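Local coordinates for L-lysine 6-monooxygenase (Pseudomonas syringae pv. tomato, PDB 5CQF), which probably catalyses the FAD- and NADPH-dependent hydroxylation of the side-chain nitrogen of L-lysine, a step in siderophore biosynthesis, at residues F32-E37 with T79-R84; S85-A90 with S122-G127; W395-S400 with G420-A425. One frame throughout, in Å; residues are numbered along the deposited sequence.

Contact 1: F32-E37 with T79-R84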
loop_
_atom_site.group_PDB
_atom_site.type_symbol
_atom_site.label_atom_id
_atom_site.label_comp_id
_atom_site.label_asym_id
_atom_site.label_seq_id
_atom_site.Cartn_x
_atom_site.Cartn_y
_atom_site.Cartn_z
ATOM N N PHE A 32 -37.478 -6.587 1.292
ATOM C CA PHE A 32 -38.869 -6.707 0.851
ATOM C C PHE A 32 -38.995 -6.412 -0.623
ATOM O O PHE A 32 -39.622 -7.184 -1.357
ATOM C CB PHE A 32 -39.797 -5.825 1.679
ATOM C CG PHE A 32 -40.061 -6.380 3.042
ATOM C CD1 PHE A 32 -40.872 -7.482 3.194
ATOM C CD2 PHE A 32 -39.452 -5.845 4.155
ATOM C CE1 PHE A 32 -41.099 -8.025 4.429
ATOM C CE2 PHE A 32 -39.672 -6.379 5.407
ATOM C CZ PHE A 32 -40.508 -7.471 5.547
ATOM N N GLU A 33 -38.368 -5.334 -1.075
ATOM C CA GLU A 33 -38.410 -5.030 -2.502
ATOM C C GLU A 33 -37.766 -6.114 -3.359
ATOM O O GLU A 33 -38.334 -6.479 -4.365
ATOM C CB GLU A 33 -37.814 -3.660 -2.805
ATOM C CG GLU A 33 -38.612 -2.507 -2.199
ATOM C CD GLU A 33 -39.997 -2.314 -2.835
ATOM O OE1 GLU A 33 -40.127 -2.528 -4.068
ATOM O OE2 GLU A 33 -40.951 -1.948 -2.102
ATOM N N ASP A 34 -36.596 -6.638 -2.985
ATOM C CA ASP A 34 -36.026 -7.782 -3.720
ATOM C C ASP A 34 -37.080 -8.871 -3.902
ATOM O O ASP A 34 -37.238 -9.420 -4.981
ATOM C CB ASP A 34 -34.832 -8.399 -2.984
ATOM C CG ASP A 34 -33.531 -7.590 -3.154
ATOM O OD1 ASP A 34 -33.526 -6.552 -3.871
ATOM O OD2 ASP A 34 -32.506 -8.005 -2.545
ATOM N N ALA A 35 -37.793 -9.171 -2.825
ATOM C CA ALA A 35 -38.789 -10.230 -2.820
ATOM C C ALA A 35 -40.012 -9.911 -3.716
ATOM O O ALA A 35 -40.421 -10.736 -4.536
ATOM C CB ALA A 35 -39.214 -10.513 -1.391
ATOM N N ARG A 36 -40.549 -8.702 -3.565
ATOM C CA ARG A 36 -41.625 -8.176 -4.412
ATOM C C ARG A 36 -41.285 -8.296 -5.900
ATOM O O ARG A 36 -42.098 -8.782 -6.701
ATOM C CB ARG A 36 -41.893 -6.701 -4.061
ATOM C CG ARG A 36 -43.217 -6.130 -4.564
ATOM C CD ARG A 36 -43.113 -4.643 -4.892
ATOM N NE ARG A 36 -42.146 -4.398 -5.973
ATOM C CZ ARG A 36 -42.412 -4.419 -7.289
ATOM N NH1 ARG A 36 -43.636 -4.662 -7.754
ATOM N NH2 ARG A 36 -41.441 -4.190 -8.158
ATOM N N GLU A 37 -40.084 -7.859 -6.269
ATOM C CA GLU A 37 -39.678 -7.830 -7.675
ATOM C C GLU A 37 -39.441 -9.234 -8.228
ATOM O O GLU A 37 -39.552 -9.464 -9.427
ATOM C CB GLU A 37 -38.417 -6.986 -7.875
ATOM C CG GLU A 37 -38.174 -6.592 -9.330
ATOM C CD GLU A 37 -36.817 -7.012 -9.864
ATOM O OE1 GLU A 37 -36.332 -6.342 -10.793
ATOM O OE2 GLU A 37 -36.244 -8.005 -9.379
ATOM N N THR A 79 -25.763 -6.903 -0.802
ATOM C CA THR A 79 -24.993 -7.954 -1.453
ATOM C C THR A 79 -24.688 -9.133 -0.537
ATOM O O THR A 79 -24.724 -10.256 -0.999
ATOM C CB THR A 79 -23.697 -7.359 -2.037
ATOM O OG1 THR A 79 -24.010 -6.478 -3.110
ATOM C CG2 THR A 79 -22.712 -8.434 -2.509
ATOM N N PRO A 80 -24.350 -8.899 0.762
ATOM C CA PRO A 80 -23.997 -10.087 1.571
ATOM C C PRO A 80 -25.173 -10.996 1.787
ATOM O O PRO A 80 -24.989 -12.182 2.039
ATOM C CB PRO A 80 -23.480 -9.504 2.906
ATOM C CG PRO A 80 -23.160 -8.091 2.629
ATOM C CD PRO A 80 -24.081 -7.650 1.493
ATOM N N ARG A 81 -26.365 -10.431 1.670
ATOM C CA ARG A 81 -27.639 -11.162 1.727
ATOM C C ARG A 81 -28.062 -11.644 0.341
ATOM O O ARG A 81 -28.492 -12.787 0.196
ATOM C CB ARG A 81 -28.736 -10.248 2.268
ATOM C CG ARG A 81 -30.121 -10.864 2.204
ATOM C CD ARG A 81 -31.214 -9.963 2.764
ATOM N NE ARG A 81 -31.258 -8.684 2.069
ATOM C CZ ARG A 81 -31.776 -8.479 0.860
ATOM N NH1 ARG A 81 -32.369 -9.457 0.185
ATOM N NH2 ARG A 81 -31.715 -7.261 0.328
ATOM N N ASN A 82 -27.948 -10.772 -0.674
ATOM C CA ASN A 82 -28.364 -11.115 -2.051
ATOM C C ASN A 82 -27.592 -10.313 -3.114
ATOM O O ASN A 82 -27.937 -9.187 -3.390
ATOM C CB ASN A 82 -29.869 -10.854 -2.206
ATOM C CG ASN A 82 -30.329 -10.967 -3.631
ATOM O OD1 ASN A 82 -29.755 -11.698 -4.423
ATOM N ND2 ASN A 82 -31.381 -10.245 -3.963
ATOM N N PRO A 83 -26.530 -10.872 -3.658
ATOM C CA PRO A 83 -25.745 -10.148 -4.642
ATOM C C PRO A 83 -26.516 -9.767 -5.932
ATOM O O PRO A 83 -26.069 -8.907 -6.647
ATOM C CB PRO A 83 -24.632 -11.135 -4.983
ATOM C CG PRO A 83 -24.500 -11.977 -3.754
ATOM C CD PRO A 83 -25.909 -12.162 -3.321
ATOM N N ARG A 84 -27.660 -10.384 -6.199
ATOM C CA ARG A 84 -28.417 -10.111 -7.396
ATOM C C ARG A 84 -29.391 -8.960 -7.208
ATOM O O ARG A 84 -30.055 -8.547 -8.145
ATOM C CB ARG A 84 -29.189 -11.359 -7.805
ATOM C CG ARG A 84 -28.289 -12.560 -7.951
ATOM C CD ARG A 84 -29.055 -13.696 -8.555
ATOM N NE ARG A 84 -29.333 -13.463 -9.978
ATOM C CZ ARG A 84 -30.142 -14.229 -10.719
ATOM N NH1 ARG A 84 -30.750 -15.277 -10.193
ATOM N NH2 ARG A 84 -30.345 -13.943 -11.994
#
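The backbones of Asp34 and Asn82 stand 8.5 Å apart between their CA atoms, the former near the end of helix 23-37 and the latter in the loop that runs from helix 57-64 to helix 89-96. Helix 23-37 follows strand 16-19 through a glycine-rich turn, consistent with the first strand-turn-helix unit of a Rossmann-type FAD-binding fold. The contact centres on one oxygen, Asp34 OD2, which accepts three bonds. Arg81 reaches it end-on with two nitrogens, NH1 and NH2, each 3.1 Å from OD2 of Asp34, in a salt bridge whose N-H...O angles are near 144°. OD2 lies close to the guanidinium plane, but the carboxylate is turned 47° from it. The Arg81 chain is extended as far as CD and bends at chi3 (58°), which brings its head round to the acid. Asn82 ND2 adds the third bond, 2.9 Å to Asp34 OD2, from above the carboxylate plane, with the amide almost perpendicular to it. Three donors on a buried carboxylate would probably favour its charged form. The other carboxylate oxygen, OD1, is bonded to Ser85 OG. Beyond this pair of segments, Glu37 and Arg84 pair with Arg84 and Glu37 of the second subunit. The amide of Asn82 is held at both ends: its OD1 accepts from Arg84 N at 3.0 Å in an Asx turn, the donor lying above the carbonyl plane.

Contact 2: S85-A90 with S122-G127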
loop_
_atom_site.group_PDB
_atom_site.type_symbol
_atom_site.label_atom_id
_atom_site.label_comp_id
_atom_site.label_asym_id
_atom_site.label_seq_id
_atom_site.Cartn_x
_atom_site.Cartn_y
_atom_site.Cartn_z
ATOM N N SER A 85 -29.468 -8.436 -6.003
ATOM C CA SER A 85 -30.330 -7.307 -5.728
ATOM C C SER A 85 -30.055 -6.160 -6.683
ATOM O O SER A 85 -28.919 -5.923 -7.067
ATOM C CB SER A 85 -30.116 -6.852 -4.297
ATOM O OG SER A 85 -30.865 -5.699 -3.989
ATOM N N ARG A 86 -31.095 -5.422 -7.047
ATOM C CA ARG A 86 -30.887 -4.278 -7.893
ATOM C C ARG A 86 -30.331 -3.064 -7.146
ATOM O O ARG A 86 -29.986 -2.067 -7.782
ATOM C CB ARG A 86 -32.148 -3.956 -8.696
ATOM C CG ARG A 86 -33.272 -3.242 -7.985
ATOM C CD ARG A 86 -34.526 -3.360 -8.849
ATOM N NE ARG A 86 -35.662 -2.632 -8.298
ATOM C CZ ARG A 86 -36.525 -3.110 -7.400
ATOM N NH1 ARG A 86 -36.400 -4.337 -6.890
ATOM N NH2 ARG A 86 -37.512 -2.338 -6.981
ATOM N N PHE A 87 -30.148 -3.197 -5.828
ATOM C CA PHE A 87 -29.599 -2.132 -4.974
ATOM C C PHE A 87 -28.129 -2.295 -4.572
ATOM O O PHE A 87 -27.631 -1.573 -3.722
ATOM C CB PHE A 87 -30.480 -2.005 -3.754
ATOM C CG PHE A 87 -31.942 -2.037 -4.095
ATOM C CD1 PHE A 87 -32.517 -0.986 -4.813
ATOM C CD2 PHE A 87 -32.725 -3.119 -3.750
ATOM C CE1 PHE A 87 -33.862 -1.000 -5.152
ATOM C CE2 PHE A 87 -34.065 -3.143 -4.080
ATOM C CZ PHE A 87 -34.635 -2.085 -4.784
ATOM N N SER A 88 -27.429 -3.205 -5.234
ATOM C CA SER A 88 -26.008 -3.415 -4.995
ATOM C C SER A 88 -25.172 -2.207 -5.402
ATOM O O SER A 88 -25.588 -1.409 -6.211
ATOM C CB SER A 88 -25.541 -4.660 -5.740
ATOM O OG SER A 88 -25.499 -4.425 -7.135
ATOM N N PHE A 89 -23.993 -2.070 -4.810
ATOM C CA PHE A 89 -23.095 -0.991 -5.115
ATOM C C PHE A 89 -22.597 -1.118 -6.555
ATOM O O PHE A 89 -22.357 -0.131 -7.203
ATOM C CB PHE A 89 -21.907 -1.044 -4.162
ATOM C CG PHE A 89 -21.057 0.196 -4.170
ATOM C CD1 PHE A 89 -21.432 1.300 -3.452
ATOM C CD2 PHE A 89 -19.909 0.253 -4.890
ATOM C CE1 PHE A 89 -20.681 2.440 -3.450
ATOM C CE2 PHE A 89 -19.117 1.388 -4.883
ATOM C CZ PHE A 89 -19.519 2.490 -4.150
ATOM N N ALA A 90 -22.416 -2.336 -7.042
ATOM C CA ALA A 90 -22.082 -2.552 -8.439
ATOM C C ALA A 90 -23.155 -1.977 -9.372
ATOM O O ALA A 90 -22.824 -1.297 -10.321
ATOM C CB ALA A 90 -21.878 -4.016 -8.703
ATOM N N SER A 122 -32.139 4.532 -1.081
ATOM C CA SER A 122 -33.318 5.066 -0.396
ATOM C C SER A 122 -34.377 5.516 -1.400
ATOM O O SER A 122 -35.505 5.033 -1.372
ATOM C CB SER A 122 -32.917 6.210 0.541
ATOM O OG SER A 122 -34.061 6.778 1.114
ATOM N N ARG A 123 -33.988 6.384 -2.324
ATOM C CA ARG A 123 -34.902 6.897 -3.370
ATOM C C ARG A 123 -35.673 5.843 -4.131
ATOM O O ARG A 123 -36.628 6.179 -4.802
ATOM C CB ARG A 123 -34.126 7.661 -4.439
ATOM C CG ARG A 123 -33.900 9.117 -4.132
ATOM C CD ARG A 123 -33.229 9.792 -5.326
ATOM N NE ARG A 123 -31.759 9.718 -5.281
ATOM C CZ ARG A 123 -30.962 9.220 -6.239
ATOM N NH1 ARG A 123 -31.460 8.704 -7.375
ATOM N NH2 ARG A 123 -29.638 9.235 -6.057
ATOM N N GLN A 124 -35.194 4.606 -4.132
ATOM C CA GLN A 124 -35.821 3.541 -4.896
ATOM C C GLN A 124 -36.712 2.674 -4.051
ATOM O O GLN A 124 -37.513 1.947 -4.615
ATOM C CB GLN A 124 -34.766 2.630 -5.535
ATOM C CG GLN A 124 -33.944 3.267 -6.632
ATOM C CD GLN A 124 -32.897 2.321 -7.142
ATOM O OE1 GLN A 124 -33.193 1.441 -7.938
ATOM N NE2 GLN A 124 -31.664 2.475 -6.660
ATOM N N VAL A 125 -36.569 2.719 -2.721
ATOM C CA VAL A 125 -37.362 1.845 -1.824
ATOM C C VAL A 125 -38.152 2.580 -0.728
ATOM O O VAL A 125 -38.606 1.965 0.231
ATOM C CB VAL A 125 -36.471 0.787 -1.141
ATOM C CG1 VAL A 125 -35.744 -0.051 -2.172
ATOM C CG2 VAL A 125 -35.470 1.430 -0.204
ATOM N N ASP A 126 -38.331 3.887 -0.883
ATOM C CA ASP A 126 -38.953 4.697 0.142
ATOM C C ASP A 126 -40.445 4.969 -0.084
ATOM O O ASP A 126 -41.023 5.771 0.640
ATOM C CB ASP A 126 -38.198 6.030 0.298
ATOM C CG ASP A 126 -38.343 6.940 -0.902
ATOM O OD1 ASP A 126 -38.944 6.532 -1.929
ATOM O OD2 ASP A 126 -37.827 8.071 -0.821
ATOM N N GLY A 127 -41.068 4.308 -1.060
ATOM C CA GLY A 127 -42.519 4.461 -1.305
ATOM C C GLY A 127 -43.447 4.165 -0.115
ATOM O O GLY A 127 -44.634 4.442 -0.179
HETATM O O HOH W 1 -35.431 0.337 -9.002
#
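Phe87 meets Gln124 and Val125, joining a type I beta turn (Ser85 to Ser88) just ahead of helix 89-96 to the C-terminal part of helix 111-125. The turn carries an ST turn in its first half, where Ser85 OG accepts from Phe87 N at 3.2 Å, and Ser88 takes the N-cap position of the helix that follows. Apolar contact is concentrated on the phenyl ring. Val125 CG1 sits over one face in a CH-pi contact, 3.9 Å from the ring centroid of Phe87, and comes within 3.5 Å of its CZ. With chi1 at -57°, Val125 turns this methyl anti to its own carbonyl carbon and out over the ring. Arg86 covers the opposite face: its CG lies 3.6 Å above the ring plane of Phe87, and its guanidinium lays one face over CZ of the same ring. Gln124 fits alongside, its CB 3.8 Å from Phe87 CE1 and its amide carbon in the ring plane at the edge, with the amide turned 66° from the ring. Phe87 also touches Cys30 and Asp34 of helix 23-37. No direct hydrogen bond joins the two segments, but the Gln124 amide is tied down at both ends. NE2 bonds to Trp120 O, one turn back in the helix, while OE1 accepts from a water at 2.7 Å. That water in turn accepts from Arg86 NE at 3.1 Å, lying in the guanidinium plane at its edge.

Contact 3: W395-S400 with G420-A425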
loop_
_atom_site.group_PDB
_atom_site.type_symbol
_atom_site.label_atom_id
_atom_site.label_comp_id
_atom_site.label_asym_id
_atom_site.label_seq_id
_atom_site.Cartn_x
_atom_site.Cartn_y
_atom_site.Cartn_z
ATOM N N TRP A 395 -38.828 -6.474 17.330
ATOM C CA TRP A 395 -37.432 -6.705 16.967
ATOM C C TRP A 395 -36.683 -5.426 17.218
ATOM O O TRP A 395 -37.228 -4.346 16.945
ATOM C CB TRP A 395 -37.308 -7.029 15.496
ATOM C CG TRP A 395 -37.811 -8.390 15.105
ATOM C CD1 TRP A 395 -37.078 -9.537 15.011
ATOM C CD2 TRP A 395 -39.147 -8.742 14.726
ATOM N NE1 TRP A 395 -37.876 -10.576 14.616
ATOM C CE2 TRP A 395 -39.150 -10.115 14.435
ATOM C CE3 TRP A 395 -40.338 -8.038 14.639
ATOM C CZ2 TRP A 395 -40.293 -10.795 14.051
ATOM C CZ3 TRP A 395 -41.479 -8.710 14.249
ATOM C CH2 TRP A 395 -41.447 -10.076 13.960
ATOM N N VAL A 396 -35.462 -5.528 17.737
ATOM C CA VAL A 396 -34.563 -4.376 17.775
ATOM C C VAL A 396 -33.447 -4.594 16.761
ATOM O O VAL A 396 -32.634 -5.478 16.929
ATOM C CB VAL A 396 -33.979 -4.107 19.171
ATOM C CG1 VAL A 396 -33.067 -2.879 19.149
ATOM C CG2 VAL A 396 -35.096 -3.896 20.169
ATOM N N ASN A 397 -33.438 -3.787 15.702
ATOM C CA ASN A 397 -32.518 -3.979 14.569
ATOM C C ASN A 397 -31.169 -3.297 14.784
ATOM O O ASN A 397 -30.828 -2.311 14.120
ATOM C CB ASN A 397 -33.174 -3.478 13.280
ATOM C CG ASN A 397 -32.479 -3.973 12.044
ATOM O OD1 ASN A 397 -31.460 -4.650 12.121
ATOM N ND2 ASN A 397 -33.035 -3.639 10.877
ATOM N N GLY A 398 -30.389 -3.842 15.702
ATOM C CA GLY A 398 -29.072 -3.274 16.020
ATOM C C GLY A 398 -28.294 -4.216 16.921
ATOM O O GLY A 398 -28.836 -5.204 17.419
ATOM N N LEU A 399 -27.014 -3.922 17.088
ATOM C CA LEU A 399 -26.179 -4.613 18.046
ATOM C C LEU A 399 -26.105 -3.836 19.359
ATOM O O LEU A 399 -26.432 -2.655 19.411
ATOM C CB LEU A 399 -24.783 -4.815 17.472
ATOM C CG LEU A 399 -24.731 -5.873 16.358
ATOM C CD1 LEU A 399 -23.370 -5.878 15.686
ATOM C CD2 LEU A 399 -25.029 -7.258 16.908
ATOM N N SER A 400 -25.710 -4.542 20.415
ATOM C CA SER A 400 -25.356 -3.958 21.727
ATOM C C SER A 400 -24.463 -4.940 22.469
ATOM O O SER A 400 -24.560 -6.162 22.260
ATOM C CB SER A 400 -26.589 -3.681 22.585
ATOM O OG SER A 400 -27.314 -4.856 22.862
ATOM N N GLY A 420 -32.136 -9.713 6.442
ATOM C CA GLY A 420 -32.574 -11.039 6.009
ATOM C C GLY A 420 -33.248 -11.850 7.126
ATOM O O GLY A 420 -34.314 -12.423 6.937
ATOM N N ARG A 421 -32.617 -11.889 8.286
ATOM C CA ARG A 421 -33.135 -12.602 9.434
ATOM C C ARG A 421 -34.467 -12.032 9.921
ATOM O O ARG A 421 -35.357 -12.789 10.312
ATOM C CB ARG A 421 -32.143 -12.530 10.597
ATOM C CG ARG A 421 -30.885 -13.356 10.422
ATOM C CD ARG A 421 -30.346 -13.789 11.790
ATOM N NE ARG A 421 -28.967 -14.290 11.710
ATOM C CZ ARG A 421 -28.484 -15.310 12.414
ATOM N NH1 ARG A 421 -29.253 -15.962 13.274
ATOM N NH2 ARG A 421 -27.222 -15.691 12.241
ATOM N N ILE A 422 -34.597 -10.706 9.896
ATOM C CA ILE A 422 -35.801 -10.067 10.372
ATOM C C ILE A 422 -36.933 -10.223 9.367
ATOM O O ILE A 422 -38.047 -10.567 9.745
ATOM C CB ILE A 422 -35.558 -8.601 10.776
ATOM C CG1 ILE A 422 -34.761 -8.572 12.077
ATOM C CG2 ILE A 422 -36.868 -7.841 10.995
ATOM C CD1 ILE A 422 -34.116 -7.233 12.386
ATOM N N ALA A 423 -36.652 -10.015 8.089
ATOM C CA ALA A 423 -37.707 -10.071 7.086
ATOM C C ALA A 423 -38.290 -11.479 6.971
ATOM O O ALA A 423 -39.478 -11.634 6.766
ATOM C CB ALA A 423 -37.196 -9.593 5.744
ATOM N N SER A 424 -37.467 -12.505 7.101
ATOM C CA SER A 424 -37.972 -13.860 7.165
ATOM C C SER A 424 -38.803 -14.088 8.429
ATOM O O SER A 424 -39.920 -14.647 8.368
ATOM C CB SER A 424 -36.820 -14.852 7.116
ATOM O OG SER A 424 -35.898 -14.586 8.170
ATOM N N ALA A 425 -38.302 -13.642 9.580
ATOM C CA ALA A 425 -39.082 -13.807 10.812
ATOM C C ALA A 425 -40.412 -13.084 10.673
ATOM O O ALA A 425 -41.425 -13.611 11.084
ATOM C CB ALA A 425 -38.333 -13.322 12.041
#
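Ile422 sets both its branches against Trp395 and sends its terminal methyl on to Asn397, the three meeting where the end of strand 393-396 packs against helix 412-428. The CA atoms of Trp395 and Ile422 are 7.6 Å apart. From CB of Ile422 the shorter branch, CG2, lies over one face of the indole, 4.2 Å above the plane of Trp395 and displaced toward the rim. The longer branch starts with CG1, which touches Trp395 CD1 at 3.9 Å. Beyond it the chain runs nearly straight, chi2 164°, and carries CD1 past the indole to Asn397, two residues further along. There the methyl rests against the amide of Asn397, with Ile422 CD1 3.7 Å from Asn397 CG. Val165 and Leu28 also touch Ile422, so it is wedged between strand 163-166 and helix 23-37. The setting is a Rossmann-type fold: strand 393-396 lies at one end of a five-stranded parallel sheet, next to strand 163-166, and helix 412-428 packs on its face. One turn further along this helix, Ala425 CB takes up the indole, 3.8 Å from both CZ2 and NE1 of Trp395. The indole nitrogen is buried here and has no hydrogen-bonding partner in the model. Asn397 is better provided for. Its OD1 accepts from Arg418 NE of helix 412-428, and its ND2 makes a weak bond to Ser167 OG. Its backbone leaves the strand in an inverse gamma turn centred on Asn397, closed by a weak bond of 3.0 Å from Gly398 N to Val396 O.

The three contacts follow one another in series along the chain, each closing before the next opens. Contacts 1 and 2 are neighbours, centres about 9 Å apart. The chain passes directly from 79-84 into 85-90, and this continuous loop lies against helix 23-37 before it meets helix 111-125. Contact 3 lies about 16 Å from contact 1 and about 19 Å from contact 2, centre to centre, at the parallel sheet. It touches contact 1 through packing of Phe32 on Ala423 and of Arg81 on Gly420, but not contact 2. Helix 23-37 touches both that loop and helix 412-428. Contacts 1 and 2 also reach the second subunit, whereas contact 3 is internal to its chain.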